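Uncharacterized protein Cgl0159 (Corynebacterium glutamicum, PDB 3FOK) is of unknown function but folds as a TIM barrel, a scaffold often found in enzymes, in a crystal assembly of five chains. Local coordinates at residues L181-S186 with A207-L212; L223-E228 with F255-H260. All coordinates share one frame; numbering follows the deposited sequence.

Interaction 1. Residues L181-S186 with A207-L212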
# COMPACT_ATOMS: atom_id res chain seq x y z
N LEU A 181 21.23 -10.50 10.06
CA LEU A 181 21.00 -10.26 8.64
C LEU A 181 22.00 -11.06 7.80
O LEU A 181 23.21 -11.00 8.05
CB LEU A 181 21.13 -8.77 8.29
CG LEU A 181 20.28 -7.72 9.02
CD1 LEU A 181 20.49 -6.38 8.35
CD2 LEU A 181 18.82 -8.10 8.98
N GLU A 182 21.49 -11.79 6.81
CA GLU A 182 22.35 -12.58 5.92
C GLU A 182 22.36 -11.86 4.58
O GLU A 182 21.46 -12.04 3.76
CB GLU A 182 21.78 -13.99 5.75
CG GLU A 182 22.75 -14.98 5.10
CD GLU A 182 22.14 -16.36 4.89
OE1 GLU A 182 21.42 -16.84 5.80
OE2 GLU A 182 22.39 -16.98 3.84
N PRO A 183 23.38 -11.02 4.35
CA PRO A 183 23.49 -10.27 3.10
C PRO A 183 24.24 -11.00 1.99
O PRO A 183 25.03 -11.91 2.25
CB PRO A 183 24.22 -9.01 3.53
CG PRO A 183 25.23 -9.58 4.48
CD PRO A 183 24.43 -10.58 5.30
N PHE A 184 23.98 -10.57 0.76
CA PHE A 184 24.59 -11.14 -0.43
C PHE A 184 24.36 -10.19 -1.59
O PHE A 184 23.37 -9.46 -1.61
CB PHE A 184 23.92 -12.46 -0.83
CG PHE A 184 24.42 -13.67 -0.11
CD1 PHE A 184 25.73 -14.11 -0.30
CD2 PHE A 184 23.57 -14.41 0.69
CE1 PHE A 184 26.17 -15.28 0.31
CE2 PHE A 184 24.00 -15.58 1.31
CZ PHE A 184 25.31 -16.02 1.12
N MSE A 185 25.28 -10.19 -2.54
CA MSE A 185 25.11 -9.41 -3.75
C MSE A 185 24.71 -10.57 -4.65
O MSE A 185 25.36 -11.62 -4.61
CB MSE A 185 26.43 -8.80 -4.22
CG MSE A 185 27.00 -7.71 -3.31
SE MSE A 185 25.91 -6.12 -3.15
CE MSE A 185 24.77 -6.71 -1.74
N SER A 186 23.65 -10.41 -5.42
CA SER A 186 23.21 -11.50 -6.29
C SER A 186 22.98 -11.03 -7.72
O SER A 186 22.66 -9.86 -7.95
CB SER A 186 21.92 -12.12 -5.75
OG SER A 186 22.12 -12.66 -4.45
N ALA A 207 28.23 -3.43 3.92
CA ALA A 207 28.10 -1.98 4.07
C ALA A 207 26.66 -1.55 3.85
O ALA A 207 26.18 -0.61 4.49
CB ALA A 207 29.01 -1.27 3.08
N ILE A 208 25.96 -2.24 2.96
CA ILE A 208 24.57 -1.93 2.67
C ILE A 208 23.65 -2.43 3.78
O ILE A 208 22.84 -1.67 4.31
CB ILE A 208 24.13 -2.54 1.32
CG1 ILE A 208 24.88 -1.84 0.17
CG2 ILE A 208 22.62 -2.40 1.14
CD1 ILE A 208 24.68 -2.49 -1.17
N ALA A 209 23.78 -3.71 4.13
CA ALA A 209 22.94 -4.30 5.17
C ALA A 209 23.07 -3.57 6.50
O ALA A 209 22.08 -3.29 7.17
CB ALA A 209 23.28 -5.77 5.34
N ALA A 210 24.31 -3.26 6.89
CA ALA A 210 24.57 -2.57 8.14
C ALA A 210 23.79 -1.26 8.26
O ALA A 210 23.42 -0.85 9.35
CB ALA A 210 26.07 -2.30 8.28
N GLY A 211 23.55 -0.61 7.12
CA GLY A 211 22.83 0.65 7.13
C GLY A 211 21.32 0.55 7.15
O GLY A 211 20.63 1.58 7.14
N LEU A 212 20.78 -0.67 7.18
CA LEU A 212 19.33 -0.87 7.18
C LEU A 212 18.76 -0.81 8.60
O LEU A 212 19.24 -1.50 9.50
CB LEU A 212 18.98 -2.22 6.55
CG LEU A 212 19.39 -2.43 5.09
CD1 LEU A 212 19.05 -3.85 4.65
CD2 LEU A 212 18.67 -1.42 4.20
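A209, on the inner side of helix 199-210, presents its methyl group to the strand and is met there by two side chains. P183 meets it with CB, 3.8 Å from the CB of A209, and this is the point where the two backbones come closest, 6.3 Å between the CA atoms of P183 and A209. L181 comes from further back along the strand: its CG stands anti to the carbonyl carbon (chi1 -56°), which carries CD1 toward the helix, 4.1 Å from the CB of A209 and 3.7 Å from the carbonyl O of the same residue. That oxygen already accepts the backbone N-H of L212 at 2.9 Å, N to O. At the other end of the contact the selenomethionine M185 starts off aslant to the helix, but its side chain bends round (chi1 -68°, chi2 -64°) to bring CE 4.3 Å from CD1 of I208, a looser touch of chain ends. All the residues in touch are buried, and no hydrogen bond crosses between the segments. L181 and P183 point from strand 179-189 to helix 199-210, and M185 reaches it with the end of its chain, while E182 turns away to salt bridges with K146 and K222. Strands 144-151 and 219-224 flank this strand, and P52 and G55 of a second subunit pack on A207 and I208 of the helix.

Interaction 2. Residues L223-E228 with F255-H260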
# COMPACT_ATOMS: atom_id res chain seq x y z
N LEU A 223 27.56 -14.11 7.66
CA LEU A 223 28.33 -14.06 6.42
C LEU A 223 28.90 -15.39 5.96
O LEU A 223 29.06 -16.33 6.74
CB LEU A 223 29.48 -13.06 6.58
CG LEU A 223 29.14 -11.67 7.10
CD1 LEU A 223 30.42 -10.86 7.22
CD2 LEU A 223 28.16 -10.98 6.18
N PRO A 224 29.22 -15.48 4.66
CA PRO A 224 29.79 -16.70 4.08
C PRO A 224 31.31 -16.64 4.20
O PRO A 224 31.90 -15.56 4.07
CB PRO A 224 29.34 -16.62 2.63
CG PRO A 224 29.46 -15.16 2.35
CD PRO A 224 28.85 -14.53 3.59
N VAL A 225 31.95 -17.78 4.47
CA VAL A 225 33.40 -17.80 4.58
C VAL A 225 33.93 -17.69 3.16
O VAL A 225 33.78 -18.61 2.36
CB VAL A 225 33.90 -19.11 5.22
CG1 VAL A 225 35.41 -19.09 5.33
CG2 VAL A 225 33.27 -19.27 6.60
N VAL A 226 34.55 -16.55 2.87
CA VAL A 226 35.05 -16.27 1.53
C VAL A 226 36.55 -15.98 1.49
O VAL A 226 37.21 -15.91 2.53
CB VAL A 226 34.25 -15.09 0.94
CG1 VAL A 226 34.88 -14.59 -0.35
CG2 VAL A 226 32.83 -15.53 0.68
N GLU A 227 37.07 -15.82 0.28
CA GLU A 227 38.47 -15.51 0.06
C GLU A 227 38.82 -14.20 0.77
O GLU A 227 38.00 -13.29 0.81
CB GLU A 227 38.73 -15.35 -1.44
CG GLU A 227 40.13 -15.74 -1.86
CD GLU A 227 40.29 -17.25 -1.92
OE1 GLU A 227 39.74 -17.87 -2.86
OE2 GLU A 227 40.97 -17.81 -1.04
N GLU A 228 40.02 -14.12 1.36
CA GLU A 228 40.48 -12.91 2.06
C GLU A 228 39.54 -12.36 3.18
O GLU A 228 39.26 -11.16 3.19
CB GLU A 228 40.70 -11.80 1.00
CG GLU A 228 42.06 -11.78 0.35
CD GLU A 228 42.23 -10.60 -0.59
OE1 GLU A 228 41.67 -10.63 -1.71
OE2 GLU A 228 42.92 -9.62 -0.20
N PHE A 255 35.95 -27.28 7.03
CA PHE A 255 36.14 -27.06 8.46
C PHE A 255 37.36 -26.19 8.75
O PHE A 255 37.36 -25.39 9.68
CB PHE A 255 36.29 -28.41 9.18
CG PHE A 255 34.99 -29.13 9.40
CD1 PHE A 255 34.01 -28.59 10.24
CD2 PHE A 255 34.74 -30.35 8.78
CE1 PHE A 255 32.81 -29.26 10.45
CE2 PHE A 255 33.54 -31.02 8.98
CZ PHE A 255 32.57 -30.48 9.82
N ALA A 256 38.39 -26.34 7.93
CA ALA A 256 39.62 -25.57 8.10
C ALA A 256 39.39 -24.09 7.84
O ALA A 256 39.93 -23.24 8.56
CB ALA A 256 40.70 -26.11 7.16
N SER A 257 38.61 -23.76 6.82
CA SER A 257 38.33 -22.37 6.50
C SER A 257 37.53 -21.71 7.63
O SER A 257 37.73 -20.53 7.93
CB SER A 257 37.57 -22.26 5.18
OG SER A 257 36.33 -22.94 5.25
N TRP A 258 36.63 -22.47 8.24
CA TRP A 258 35.83 -21.96 9.34
C TRP A 258 36.74 -21.68 10.52
O TRP A 258 36.67 -20.62 11.15
CB TRP A 258 34.77 -22.99 9.76
CG TRP A 258 33.73 -23.30 8.73
CD1 TRP A 258 33.60 -22.73 7.50
CD2 TRP A 258 32.67 -24.25 8.85
NE1 TRP A 258 32.53 -23.27 6.84
CE2 TRP A 258 31.94 -24.21 7.64
CE3 TRP A 258 32.26 -25.14 9.85
CZ2 TRP A 258 30.82 -25.02 7.42
CZ3 TRP A 258 31.15 -25.94 9.63
CH2 TRP A 258 30.44 -25.88 8.42
N GLU A 259 37.60 -22.65 10.83
CA GLU A 259 38.53 -22.54 11.93
C GLU A 259 39.36 -21.26 11.83
O GLU A 259 39.58 -20.57 12.83
CB GLU A 259 39.45 -23.76 11.97
CG GLU A 259 40.42 -23.79 13.13
CD GLU A 259 41.16 -25.12 13.23
OE1 GLU A 259 41.74 -25.56 12.22
OE2 GLU A 259 41.17 -25.72 14.33
N HIS A 260 39.81 -20.93 10.62
CA HIS A 260 40.60 -19.72 10.42
C HIS A 260 39.76 -18.47 10.62
O HIS A 260 40.12 -17.58 11.39
CB HIS A 260 41.21 -19.67 9.02
CG HIS A 260 41.75 -18.33 8.66
ND1 HIS A 260 42.83 -17.76 9.31
CD2 HIS A 260 41.33 -17.40 7.77
CE1 HIS A 260 43.04 -16.55 8.84
NE2 HIS A 260 42.14 -16.30 7.91
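V225 spreads its two methyl groups over consecutive residues of helix 252-261, CG1 at S257 and CG2 at W258. With CG1 anti to the backbone N (chi1 -180°), CG2 takes the place beside that N, and the two methyls diverge toward S257 and W258. CG2 reaches the five-membered part of the indole, 3.6 Å from CD1 of W258 and 4.1 Å from its NE1, and comes in obliquely to the ring. The valine and tryptophan side chains cross at about a right angle. The benzo part of the indole extends beyond the contact. CG1 sits 3.8 Å from the CB of S257 and equally 3.8 Å from the backbone O of S257, lying against the helix backbone. The hydroxyl of S257 is engaged with the helix itself, OG hydrogen-bonding to the carbonyl O of T254. V225 lies in the loop that runs from strand 219-224 toward helix 229-232, and is here 6.8 Å from W258, CA to CA. Its side chain also touches L242 of the adjacent strand 240-243, while W258 packs on T275. The join is small and partly buried, with 114 Å² covered in all, and no hydrogen bond or salt bridge crosses it. Its chemistry is therefore that of van der Waals contact, which depends on the fit of one branched side chain to the helix surface rather than on directed polar bonds.

How the interactions relate
The two contacts follow one another along the chain, interaction 1 closing just after helix 199-210 before interaction 2 opens on strand 219-224. Their centres lie about 18 Å apart, yet they share the sheet of the barrel, in which strands 179-189 and 219-224 are parallel neighbours. The contacts also meet directly, P183 CG packing on L223 CD2 at 3.7 Å and F184 CE1 on P224 CG at 3.9 Å. Interaction 1 sets helix 199-210 against barrel strand 179-189, with the short strand 192-195 between them in the chain. Interaction 2 joins the loop after the next barrel strand, 219-224, to helix 252-261, which follows strand 240-243.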